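Local structure of enoyl-CoA hydratase/carnithine racemase (Magnetospirillum magneticum, 4NEK) at residues 94-99 / 114-119. The protein probably acts as a delta(3)-delta(2)-enoyl-CoA isomerase of the crotonase-like enoyl-CoA hydratase/isomerase family. Sequence-based numbering, arbitrary orientation.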
loop_
_atom_site.group_PDB
_atom_site.type_symbol
_atom_site.label_atom_id
_atom_site.label_comp_id
_atom_site.label_asym_id
_atom_site.label_seq_id
_atom_site.Cartn_x
_atom_site.Cartn_y
_atom_site.Cartn_z
ATOM N N VAL C 94 21.881 -16.114 -4.903
ATOM C CA VAL C 94 22.183 -15.114 -5.911
ATOM C C VAL C 94 21.481 -13.811 -5.527
ATOM O O VAL C 94 20.291 -13.781 -5.319
ATOM C CB VAL C 94 21.658 -15.572 -7.269
ATOM C CG1 VAL C 94 21.934 -14.539 -8.333
ATOM C CG2 VAL C 94 22.255 -16.922 -7.664
ATOM N N VAL C 95 22.261 -12.757 -5.386
ATOM C CA VAL C 95 21.746 -11.446 -5.045
ATOM C C VAL C 95 22.008 -10.538 -6.220
ATOM O O VAL C 95 23.060 -10.641 -6.831
ATOM C CB VAL C 95 22.525 -10.884 -3.846
ATOM C CG1 VAL C 95 22.055 -9.461 -3.502
ATOM C CG2 VAL C 95 22.374 -11.806 -2.646
ATOM N N ALA C 96 21.060 -9.694 -6.564
ATOM C CA ALA C 96 21.261 -8.761 -7.654
ATOM C C ALA C 96 20.992 -7.340 -7.228
ATOM O O ALA C 96 20.177 -7.112 -6.367
ATOM C CB ALA C 96 20.343 -9.108 -8.784
ATOM N N ALA C 97 21.704 -6.401 -7.836
ATOM C CA ALA C 97 21.473 -5.009 -7.588
ATOM C C ALA C 97 21.229 -4.386 -8.919
ATOM O O ALA C 97 22.114 -4.386 -9.765
ATOM C CB ALA C 97 22.698 -4.387 -6.938
ATOM N N VAL C 98 20.030 -3.845 -9.123
ATOM C CA VAL C 98 19.653 -3.293 -10.394
ATOM C C VAL C 98 19.427 -1.811 -10.343
ATOM O O VAL C 98 19.125 -1.270 -9.302
ATOM C CB VAL C 98 18.394 -3.975 -10.924
ATOM C CG1 VAL C 98 18.569 -5.479 -10.903
ATOM C CG2 VAL C 98 17.188 -3.688 -10.075
ATOM N N ARG C 99 19.528 -1.167 -11.490
ATOM C CA ARG C 99 19.280 0.268 -11.636
ATOM C C ARG C 99 19.120 0.604 -13.076
ATOM O O ARG C 99 19.443 -0.200 -13.929
ATOM C CB ARG C 99 20.449 1.084 -11.078
ATOM C CG ARG C 99 21.695 0.962 -11.935
ATOM C CD ARG C 99 22.961 1.121 -11.126
ATOM N NE ARG C 99 22.988 2.427 -10.517
ATOM C CZ ARG C 99 23.804 2.783 -9.543
ATOM N NH1 ARG C 99 24.730 1.958 -9.059
ATOM N NH2 ARG C 99 23.695 3.995 -9.046
ATOM N N ASP C 114 17.604 -14.678 -5.437
ATOM C CA ASP C 114 17.115 -14.906 -4.113
ATOM C C ASP C 114 16.834 -13.593 -3.448
ATOM O O ASP C 114 15.845 -13.479 -2.714
ATOM C CB ASP C 114 18.102 -15.708 -3.356
ATOM C CG ASP C 114 18.324 -17.075 -4.006
ATOM O OD1 ASP C 114 17.401 -17.924 -3.957
ATOM O OD2 ASP C 114 19.413 -17.295 -4.599
ATOM N N LEU C 115 17.657 -12.591 -3.723
ATOM C CA LEU C 115 17.388 -11.230 -3.279
ATOM C C LEU C 115 17.745 -10.254 -4.346
ATOM O O LEU C 115 18.749 -10.410 -5.010
ATOM C CB LEU C 115 18.261 -10.878 -2.069
ATOM C CG LEU C 115 18.108 -11.709 -0.811
ATOM C CD1 LEU C 115 19.198 -11.356 0.192
ATOM C CD2 LEU C 115 16.757 -11.524 -0.164
ATOM N N VAL C 116 16.987 -9.185 -4.442
ATOM C CA VAL C 116 17.181 -8.160 -5.439
ATOM C C VAL C 116 16.871 -6.783 -4.883
ATOM O O VAL C 116 15.849 -6.578 -4.248
ATOM C CB VAL C 116 16.200 -8.379 -6.573
ATOM C CG1 VAL C 116 16.422 -7.330 -7.645
ATOM C CG2 VAL C 116 16.342 -9.755 -7.167
ATOM N N TYR C 117 17.775 -5.843 -5.080
ATOM C CA TYR C 117 17.589 -4.444 -4.628
ATOM C C TYR C 117 17.693 -3.620 -5.868
ATOM O O TYR C 117 18.483 -3.935 -6.743
ATOM C CB TYR C 117 18.653 -4.005 -3.613
ATOM C CG TYR C 117 18.588 -4.871 -2.419
ATOM C CD1 TYR C 117 17.709 -4.604 -1.366
ATOM C CD2 TYR C 117 19.310 -6.079 -2.405
ATOM C CE1 TYR C 117 17.574 -5.491 -0.298
ATOM C CE2 TYR C 117 19.207 -6.970 -1.336
ATOM C CZ TYR C 117 18.349 -6.683 -0.284
ATOM O OH TYR C 117 18.318 -7.572 0.758
ATOM N N ALA C 118 16.915 -2.554 -5.918
ATOM C CA ALA C 118 16.844 -1.683 -7.062
ATOM C C ALA C 118 16.977 -0.233 -6.698
ATOM O O ALA C 118 16.550 0.178 -5.633
ATOM C CB ALA C 118 15.501 -1.866 -7.716
ATOM N N ALA C 119 17.566 0.551 -7.584
ATOM C CA ALA C 119 17.688 1.983 -7.363
ATOM C C ALA C 119 16.414 2.666 -7.752
ATOM O O ALA C 119 15.650 2.130 -8.551
ATOM C CB ALA C 119 18.808 2.548 -8.181
#
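Two donors grip D114 OD2: the backbone N of V94, 2.8 Å from it, and the ammonium group of K205, which forms a salt bridge. The amide approaches the lone pair of OD2 that faces away from OD1, and its bond is bent to 144°. With CG anti to its own carbonyl carbon (chi1 -61°), D114 turns its carboxylate back to the start of strand 94-98, while OD1 accepts a hydrogen bond from H149 of the second subunit. Replacing D114 by alanine would remove the carboxylate and is likely to leave the V94 amide, K205 and that histidine without their buried partner. V94 O closes the same corner by receiving D114 N at 2.8 Å and, weakly, L115 N.

From there strands 94-98 and 115-118 run parallel, neighbours in the central sheet of the crotonase fold, with strand 50-54 on the other flank of 94-98. A96 and V98 each turn both N-H and C=O across, to L115 O and Y117 N and to Y117 O and A119 N, a ladder that fixes the register. Side chains alternate between faces. V95, A97, L115 and Y117 pack against helix 179-194, where the small A97 lets A186 come close, and V95 CG1 meets the edge of the Y117 ring at CE2, 4.4 Å away. A96, V98, V116 and A118 line the opposite face. V98 CG1 lies beside the backbone N (chi1 -52°), which puts CG2 between N and the carbonyl carbon, pressed on A118 CB at a tight 3.4 Å; a single methyl suits A118, since a larger group could collide there.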